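Local structure of tail fiber protein (Acinetobacter phage AM24, 5W5P) at residues 103-108 and 135-140; 164-169 and 200-205; 229-234 and 260-265. The protein probably recognises, and may degrade, the capsular polysaccharide of Acinetobacter baumannii, as the trimeric tailspike with which the phage meets its host. One frame throughout, in Å; residues are numbered along the deposited sequence.

Contact 1: residues 103-108 and 135-140; sequences NTHADP and RVWFGN
His105 and Trp137 lay their rings face to face where the loop after strand 97-100 runs up against strand 135-140, at the N-terminal end of a parallel beta-helix. The pair is an offset stack, the imidazole and the five-membered indole ring having centroids 3.6 Å apart and planes within 4° of parallel. The imidazole reaches the indole because its CG sits between the backbone N and the carbonyl carbon (chi1 43°). Ala106 turns both its N-H and its C=O to strand 135-140: N donates to Arg135 O at 3.3 Å, and O accepts from Trp137 N at 2.9 Å, making a single beta bridge with Val136. Pro108 is a wedge, its CG 3.6 Å from Val136 CG1 and 4.0 Å from Phe138 CE2, over the face of the phenyl ring. Asp107 brings OD2 near the indole plane, at its CZ3 edge. Farther out, helix 122-132 packs on Ala106, Val136 and Phe138. The His105 side chain comes within about 3 Å of a bound zinc ion; Asp169 of one neighbouring subunit packs beside it, and Asn103 of the other lies against Trp137. The Asp107 carboxylate is fixed by a salt bridge to Arg143 and by OD1 accepting from Cys109 N.

Contact 2: residues 164-169 and 200-205; sequences MEICGD and AALEIG. With ZN (zinc ion), chain C.
Glu203 O receives the N-H of Ile166 at 2.8 Å and also faces Glu165 CA at 3.0 Å, in a CA-H...O contact. It lies midway in a parallel strand pair, 164-169 beside 200-205, with directions only 9° apart, as between successive coils of a parallel beta-helix. The bonding alternates in the usual parallel manner: Met164 N donates to Ala201 O, Glu203 N to Met164 O at 2.9 Å and nearly straight, and Gly205 N to Ile166 O at 2.9 Å. Apolar side chains line one face. Ile166 CD1 meets Leu202 CD1 at 3.9 Å, and Ile166 CB lies alongside Ile204 CG1; Phe182 packs on both isoleucines, while Val229 and Met231 of the next strand cover Ile204. Met164, a selenomethionine, bends at its last torsion (chi3 -65°), which swings CE back over the carbonyl oxygens of Ala200 and Ala201. Farther along, Asp169 OD1 binds a zinc ion at 2.3 Å. The other face bears Glu165 and Glu203, their carboxylates turned 82° apart and their OE2 atoms 5.4 Å from each other. Glu165 forms a salt bridge to Arg135 and lies near another zinc ion; Glu203 OE1 is hydrogen-bonded to Asn230 and to His266 of a neighbouring subunit. Arg135, and probably that zinc ion, would offset the closeness of two acids. Glu165 is thus held within the chain, whereas Glu203 links it to a neighbouring subunit.

Contact 3: residues 229-234 and 260-265; sequences VNMKGG and VTIEEN
Met231 and Asn265 meet through the carbonyl oxygen of Met231, which takes two N-H groups: Glu263 N at 3.0 Å, nearly straight, and Asn265 ND2 at 2.9 Å from well above the carbonyl plane. The setting is a pair of neighbouring parallel strands of the beta-helix, 229-232 and 260-263, and the bend that ends each of them. The side-chain amide of Asn265 works at both ends. Its CG stands anti to the carbonyl carbon (chi1 -65°), which turns the amide toward the preceding coil; ND2 thus reaches Met231, while OD1 accepts Gly234 N at 2.8 Å, in the carbonyl plane. Gly233 N adds a more bent bond to Glu264 O at 3.0 Å. Gly233 and Glu264 both take positive phi, but past them the register slips by one, Gly233 lying nearest Asn265. Asn287 packs against Asn265 from the coil beyond, an arrangement reminiscent of the asparagine ladders of parallel beta-helices.

The side chain of Met231, a selenomethionine, lies beside Ile262 and points the same way, with SE 4.1 Å from CG1; Leu242 covers both from across the coil. On the opposite face Thr261 sets its CB 3.4 Å from Asn230 OD1, and its N-H and C=O both turn to strand 229-232, N to Val229 O at 2.9 Å and O from Met231 N at 2.8 Å. Asn230 OD1 accepts from a water only weakly bonded to Thr261 OG1; ND2 turns to Glu203.

Lys232 and Glu263 also run side by side here, but Lys232 bridges to Glu264 of a neighbouring subunit, while Glu263 is paired with Arg286 of its own chain. Glu263 OE2 also comes close to OE2 of that neighbouring Glu264, a like-charge approach that Lys232 and Arg286 would probably offset.

How the contacts relate
The three contacts follow one another along the chain without nesting or crossing. Contact 1 closes first, over 26 residues that include helix 122-132, and joins the loop leaving the N-terminal part to the first strand of the beta-helix. Contact 2 then closes a coil of 30 intervening residues, and contact 3 another of 25, both free of helix. Strand 135-140 neighbours 164-169, and 199-204 neighbours 229-232, so the strands of all three contacts form a continuous parallel row. A probable hydrogen bond from Asp169 N to Gly139 O ties contact 1 to contact 2, whose centres are 11 Å apart; Leu202 O with Asn230 N ties contact 2 to contact 3. Contacts 1 and 3 do not touch, yet all three meet the same neighbouring subunit.

Contact 1: residues 103-108 and 135-140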
loop_
_atom_site.group_PDB
_atom_site.type_symbol
_atom_site.label_atom_id
_atom_site.label_comp_id
_atom_site.label_asym_id
_atom_site.label_seq_id
_atom_site.Cartn_x
_atom_site.Cartn_y
_atom_site.Cartn_z
ATOM N N ASN A 103 27.414 21.592 17.270
ATOM C CA ASN A 103 26.339 20.839 17.902
ATOM C C ASN A 103 25.473 20.124 16.875
ATOM O O ASN A 103 24.393 19.625 17.219
ATOM C CB ASN A 103 25.475 21.752 18.775
ATOM C CG ASN A 103 24.975 22.975 18.031
ATOM O OD1 ASN A 103 24.869 22.975 16.805
ATOM N ND2 ASN A 103 24.660 24.028 18.775
ATOM N N THR A 104 25.913 20.077 15.623
ATOM C CA THR A 104 25.166 19.409 14.572
ATOM C C THR A 104 25.899 18.159 14.112
ATOM O O THR A 104 26.560 17.478 14.903
ATOM C CB THR A 104 24.963 20.339 13.377
ATOM O OG1 THR A 104 26.216 20.515 12.705
ATOM C CG2 THR A 104 24.438 21.691 13.830
ATOM N N HIS A 105 25.798 17.877 12.824
ATOM C CA HIS A 105 26.424 16.729 12.195
ATOM C C HIS A 105 27.864 17.046 11.801
ATOM O O HIS A 105 28.188 18.168 11.402
ATOM C CB HIS A 105 25.611 16.341 10.963
ATOM C CG HIS A 105 25.181 17.522 10.143
ATOM N ND1 HIS A 105 26.008 18.599 9.904
ATOM C CD2 HIS A 105 24.016 17.796 9.506
ATOM C CE1 HIS A 105 25.373 19.486 9.160
ATOM N NE2 HIS A 105 24.163 19.023 8.901
ATOM N N ALA A 106 28.722 16.036 11.890
ATOM C CA ALA A 106 30.121 16.182 11.515
ATOM C C ALA A 106 30.296 16.277 9.999
ATOM O O ALA A 106 29.616 15.594 9.227
ATOM C CB ALA A 106 30.942 15.018 12.071
ATOM N N ASP A 107 31.229 17.148 9.589
ATOM C CA ASP A 107 31.577 17.389 8.188
ATOM C C ASP A 107 32.916 16.715 7.914
ATOM O O ASP A 107 33.895 17.008 8.628
ATOM C CB ASP A 107 31.656 18.899 7.933
ATOM C CG ASP A 107 32.046 19.274 6.508
ATOM O OD1 ASP A 107 32.332 18.402 5.667
ATOM O OD2 ASP A 107 32.035 20.467 6.192
ATOM N N PRO A 108 33.017 15.755 6.980
ATOM C CA PRO A 108 34.347 15.177 6.703
ATOM C C PRO A 108 35.365 16.209 6.274
ATOM O O PRO A 108 36.571 15.948 6.381
ATOM C CB PRO A 108 34.088 14.157 5.587
ATOM C CG PRO A 108 32.668 13.821 5.725
ATOM C CD PRO A 108 31.968 15.072 6.208
ATOM N N ARG A 135 26.994 10.115 12.512
ATOM C CA ARG A 135 26.080 11.107 11.939
ATOM C C ARG A 135 26.918 12.056 11.086
ATOM O O ARG A 135 27.446 13.056 11.578
ATOM C CB ARG A 135 25.301 11.828 13.030
ATOM C CG ARG A 135 24.424 10.887 13.846
ATOM C CD ARG A 135 23.410 11.616 14.692
ATOM N NE ARG A 135 22.420 12.344 13.901
ATOM C CZ ARG A 135 21.343 11.789 13.358
ATOM N NH1 ARG A 135 21.120 10.495 13.497
ATOM N NH2 ARG A 135 20.491 12.527 12.666
ATOM N N VAL A 136 27.023 11.739 9.800
ATOM C CA VAL A 136 27.937 12.414 8.890
ATOM C C VAL A 136 27.135 13.179 7.846
ATOM O O VAL A 136 26.085 12.712 7.391
ATOM C CB VAL A 136 28.894 11.395 8.246
ATOM C CG1 VAL A 136 29.957 12.087 7.410
ATOM C CG2 VAL A 136 29.542 10.575 9.331
ATOM N N TRP A 137 27.634 14.359 7.474
ATOM C CA TRP A 137 26.962 15.267 6.550
ATOM C C TRP A 137 27.999 15.811 5.578
ATOM O O TRP A 137 29.041 16.316 6.005
ATOM C CB TRP A 137 26.268 16.392 7.333
ATOM C CG TRP A 137 25.718 17.566 6.547
ATOM C CD1 TRP A 137 24.467 17.686 6.010
ATOM C CD2 TRP A 137 26.396 18.800 6.255
ATOM N NE1 TRP A 137 24.329 18.907 5.389
ATOM C CE2 TRP A 137 25.497 19.612 5.530
ATOM C CE3 TRP A 137 27.670 19.297 6.543
ATOM C CZ2 TRP A 137 25.839 20.891 5.082
ATOM C CZ3 TRP A 137 28.007 20.564 6.099
ATOM C CH2 TRP A 137 27.098 21.344 5.374
ATOM N N PHE A 138 27.716 15.711 4.279
ATOM C CA PHE A 138 28.726 15.920 3.253
ATOM C C PHE A 138 28.661 17.290 2.587
ATOM O O PHE A 138 29.523 17.593 1.756
ATOM C CB PHE A 138 28.620 14.828 2.190
ATOM C CG PHE A 138 29.171 13.497 2.630
ATOM C CD1 PHE A 138 28.392 12.610 3.361
ATOM C CD2 PHE A 138 30.471 13.132 2.312
ATOM C CE1 PHE A 138 28.898 11.384 3.762
ATOM C CE2 PHE A 138 30.980 11.906 2.709
ATOM C CZ PHE A 138 30.189 11.030 3.433
ATOM N N GLY A 139 27.676 18.122 2.917
ATOM C CA GLY A 139 27.651 19.483 2.411
ATOM C C GLY A 139 26.869 19.647 1.119
ATOM O O GLY A 139 26.063 18.797 0.725
ATOM N N ASN A 140 27.136 20.763 0.436
ATOM C CA ASN A 140 26.320 21.199 -0.688
ATOM C C ASN A 140 26.862 20.674 -2.019
ATOM O O ASN A 140 27.895 20.003 -2.087
ATOM C CB ASN A 140 26.207 22.726 -0.708
ATOM C CG ASN A 140 27.539 23.423 -0.975
ATOM O OD1 ASN A 140 28.610 22.916 -0.644
ATOM N ND2 ASN A 140 27.467 24.601 -1.570
#

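Contact 2: residues 164-169 and 200-205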
loop_
_atom_site.group_PDB
_atom_site.type_symbol
_atom_site.label_atom_id
_atom_site.label_comp_id
_atom_site.label_asym_id
_atom_site.label_seq_id
_atom_site.Cartn_x
_atom_site.Cartn_y
_atom_site.Cartn_z
HETATM N N MSE A 164 21.721 6.436 13.575
HETATM C CA MSE A 164 22.799 6.934 12.736
HETATM C C MSE A 164 22.285 7.456 11.402
HETATM O O MSE A 164 21.251 6.999 10.908
HETATM C CB MSE A 164 23.836 5.825 12.530
HETATM C CG MSE A 164 24.269 5.192 13.853
HETATM SE SE MSE A 164 25.480 3.656 13.710
HETATM C CE MSE A 164 24.305 2.371 12.815
ATOM N N GLU A 165 22.998 8.417 10.820
ATOM C CA GLU A 165 22.570 9.022 9.569
ATOM C C GLU A 165 23.772 9.351 8.697
ATOM O O GLU A 165 24.817 9.770 9.195
ATOM C CB GLU A 165 21.741 10.293 9.814
ATOM C CG GLU A 165 21.029 10.826 8.567
ATOM C CD GLU A 165 19.788 11.647 8.891
ATOM O OE1 GLU A 165 19.698 12.170 10.022
ATOM O OE2 GLU A 165 18.903 11.770 8.011
ATOM N N ILE A 166 23.612 9.150 7.392
ATOM C CA ILE A 166 24.585 9.563 6.386
ATOM C C ILE A 166 23.803 10.402 5.384
ATOM O O ILE A 166 23.011 9.869 4.600
ATOM C CB ILE A 166 25.266 8.373 5.704
ATOM C CG1 ILE A 166 26.115 7.595 6.708
ATOM C CG2 ILE A 166 26.117 8.837 4.527
ATOM C CD1 ILE A 166 26.320 6.168 6.312
ATOM N N CYS A 167 24.013 11.715 5.408
ATOM C CA CYS A 167 23.149 12.631 4.684
ATOM C C CYS A 167 24.002 13.758 4.112
ATOM O O CYS A 167 25.231 13.753 4.214
ATOM C CB CYS A 167 22.043 13.159 5.607
ATOM S SG CYS A 167 22.659 14.298 6.889
ATOM N N GLY A 168 23.341 14.737 3.509
ATOM C CA GLY A 168 24.059 15.841 2.908
ATOM C C GLY A 168 23.104 16.930 2.480
ATOM O O GLY A 168 21.894 16.861 2.713
ATOM N N ASP A 169 23.673 17.944 1.843
ATOM C CA ASP A 169 22.923 19.083 1.336
ATOM C C ASP A 169 23.137 19.251 -0.163
ATOM O O ASP A 169 23.224 20.369 -0.676
ATOM C CB ASP A 169 23.308 20.356 2.081
ATOM C CG ASP A 169 22.181 21.358 2.129
ATOM O OD1 ASP A 169 21.185 21.166 1.392
ATOM O OD2 ASP A 169 22.292 22.338 2.901
ATOM N N ALA A 200 22.915 -1.667 13.399
ATOM C CA ALA A 200 21.547 -1.412 12.961
ATOM C C ALA A 200 21.136 0.030 13.235
ATOM O O ALA A 200 21.783 0.753 13.997
ATOM C CB ALA A 200 20.555 -2.372 13.638
ATOM N N ALA A 201 20.028 0.420 12.590
ATOM C CA ALA A 201 19.395 1.735 12.672
ATOM C C ALA A 201 20.198 2.794 11.925
ATOM O O ALA A 201 21.005 3.511 12.526
ATOM C CB ALA A 201 19.174 2.162 14.126
ATOM N N LEU A 202 19.955 2.919 10.621
ATOM C CA LEU A 202 20.706 3.826 9.765
ATOM C C LEU A 202 19.766 4.508 8.783
ATOM O O LEU A 202 18.998 3.838 8.089
ATOM C CB LEU A 202 21.800 3.067 9.003
ATOM C CG LEU A 202 22.478 3.784 7.832
ATOM C CD1 LEU A 202 23.208 5.020 8.328
ATOM C CD2 LEU A 202 23.427 2.844 7.112
ATOM N N GLU A 203 19.828 5.833 8.725
ATOM C CA GLU A 203 19.197 6.610 7.665
ATOM C C GLU A 203 20.286 7.109 6.724
ATOM O O GLU A 203 21.249 7.740 7.169
ATOM C CB GLU A 203 18.403 7.789 8.233
ATOM C CG GLU A 203 17.586 7.457 9.478
ATOM C CD GLU A 203 16.214 6.903 9.146
ATOM O OE1 GLU A 203 15.918 5.757 9.538
ATOM O OE2 GLU A 203 15.428 7.607 8.480
ATOM N N ILE A 204 20.153 6.820 5.432
ATOM C CA ILE A 204 21.207 7.157 4.482
ATOM C C ILE A 204 20.583 7.668 3.195
ATOM O O ILE A 204 19.617 7.083 2.693
ATOM C CB ILE A 204 22.126 5.952 4.201
ATOM C CG1 ILE A 204 23.048 6.233 3.018
ATOM C CG2 ILE A 204 21.300 4.689 3.948
ATOM C CD1 ILE A 204 24.087 5.155 2.812
ATOM N N GLY A 205 21.117 8.775 2.678
ATOM C CA GLY A 205 20.829 9.238 1.336
ATOM C C GLY A 205 20.191 10.608 1.241
ATOM O O GLY A 205 20.265 11.233 0.173
HETATM ZN ZN ZN C . 19.022 21.851 1.583
#

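Contact 3: residues 229-234 and 260-265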
loop_
_atom_site.group_PDB
_atom_site.type_symbol
_atom_site.label_atom_id
_atom_site.label_comp_id
_atom_site.label_asym_id
_atom_site.label_seq_id
_atom_site.Cartn_x
_atom_site.Cartn_y
_atom_site.Cartn_z
ATOM N N VAL A 229 17.867 -0.487 7.723
ATOM C CA VAL A 229 18.377 0.627 6.934
ATOM C C VAL A 229 17.218 1.282 6.198
ATOM O O VAL A 229 16.463 0.607 5.488
ATOM C CB VAL A 229 19.454 0.163 5.939
ATOM C CG1 VAL A 229 20.051 1.360 5.205
ATOM C CG2 VAL A 229 20.535 -0.627 6.659
ATOM N N ASN A 230 17.090 2.596 6.356
ATOM C CA ASN A 230 16.165 3.412 5.572
ATOM C C ASN A 230 16.988 4.192 4.549
ATOM O O ASN A 230 17.689 5.145 4.900
ATOM C CB ASN A 230 15.364 4.351 6.472
ATOM C CG ASN A 230 14.177 3.670 7.123
ATOM O OD1 ASN A 230 13.548 2.792 6.537
ATOM N ND2 ASN A 230 13.866 4.073 8.349
HETATM N N MSE A 231 16.914 3.777 3.288
HETATM C CA MSE A 231 17.531 4.518 2.192
HETATM C C MSE A 231 16.490 5.363 1.477
HETATM O O MSE A 231 15.697 4.835 0.702
HETATM C CB MSE A 231 18.191 3.575 1.191
HETATM C CG MSE A 231 19.303 2.745 1.769
HETATM SE SE MSE A 231 20.167 1.622 0.440
HETATM C CE MSE A 231 21.421 2.892 -0.333
ATOM N N LYS A 232 16.492 6.671 1.728
ATOM C CA LYS A 232 15.459 7.550 1.205
ATOM C C LYS A 232 16.059 8.889 0.795
ATOM O O LYS A 232 17.009 9.382 1.414
ATOM C CB LYS A 232 14.337 7.771 2.237
ATOM C CG LYS A 232 13.543 6.512 2.606
ATOM C CD LYS A 232 12.891 6.625 3.983
ATOM C CE LYS A 232 11.862 7.754 4.028
ATOM N NZ LYS A 232 11.474 8.121 5.435
ATOM N N GLY A 233 15.488 9.475 -0.261
ATOM C CA GLY A 233 15.813 10.827 -0.666
ATOM C C GLY A 233 17.111 11.000 -1.419
ATOM O O GLY A 233 17.520 12.142 -1.654
ATOM N N GLY A 234 17.771 9.915 -1.813
ATOM C CA GLY A 234 19.047 10.035 -2.490
ATOM C C GLY A 234 18.988 9.856 -3.991
ATOM O O GLY A 234 18.042 9.267 -4.522
ATOM N N VAL A 260 15.772 -3.888 5.016
ATOM C CA VAL A 260 16.254 -2.793 4.181
ATOM C C VAL A 260 15.049 -2.189 3.473
ATOM O O VAL A 260 14.295 -2.908 2.804
ATOM C CB VAL A 260 17.310 -3.265 3.168
ATOM C CG1 VAL A 260 17.653 -2.142 2.182
ATOM C CG2 VAL A 260 18.560 -3.745 3.890
ATOM N N THR A 261 14.861 -0.879 3.632
ATOM C CA THR A 261 13.778 -0.140 2.996
ATOM C C THR A 261 14.389 0.889 2.056
ATOM O O THR A 261 15.098 1.796 2.503
ATOM C CB THR A 261 12.886 0.546 4.034
ATOM O OG1 THR A 261 12.234 -0.442 4.839
ATOM C CG2 THR A 261 11.832 1.421 3.353
ATOM N N ILE A 262 14.117 0.745 0.764
ATOM C CA ILE A 262 14.627 1.634 -0.272
ATOM C C ILE A 262 13.427 2.357 -0.869
ATOM O O ILE A 262 12.655 1.767 -1.636
ATOM C CB ILE A 262 15.410 0.861 -1.341
ATOM C CG1 ILE A 262 16.559 0.093 -0.692
ATOM C CG2 ILE A 262 15.910 1.794 -2.429
ATOM C CD1 ILE A 262 17.386 -0.717 -1.659
ATOM N N GLU A 263 13.263 3.634 -0.518
ATOM C CA GLU A 263 12.030 4.356 -0.793
ATOM C C GLU A 263 12.327 5.808 -1.147
ATOM O O GLU A 263 13.181 6.440 -0.525
ATOM C CB GLU A 263 11.087 4.292 0.420
ATOM C CG GLU A 263 9.656 4.724 0.140
ATOM C CD GLU A 263 8.740 4.560 1.346
ATOM O OE1 GLU A 263 7.507 4.667 1.178
ATOM O OE2 GLU A 263 9.255 4.336 2.462
ATOM N N GLU A 264 11.616 6.324 -2.155
ATOM C CA GLU A 264 11.649 7.744 -2.524
ATOM C C GLU A 264 13.050 8.206 -2.936
ATOM O O GLU A 264 13.540 9.252 -2.503
ATOM C CB GLU A 264 11.090 8.616 -1.396
ATOM C CG GLU A 264 9.566 8.746 -1.420
ATOM C CD GLU A 264 8.921 8.475 -0.066
ATOM O OE1 GLU A 264 9.495 8.904 0.963
ATOM O OE2 GLU A 264 7.846 7.829 -0.035
ATOM N N ASN A 265 13.686 7.429 -3.809
ATOM C CA ASN A 265 14.997 7.754 -4.355
ATOM C C ASN A 265 14.888 8.026 -5.850
ATOM O O ASN A 265 13.850 7.800 -6.475
ATOM C CB ASN A 265 16.008 6.627 -4.112
ATOM C CG ASN A 265 16.304 6.417 -2.646
ATOM O OD1 ASN A 265 16.902 7.276 -1.989
ATOM N ND2 ASN A 265 15.891 5.269 -2.119
HETATM O O HOH W 1 11.047 2.076 6.842
#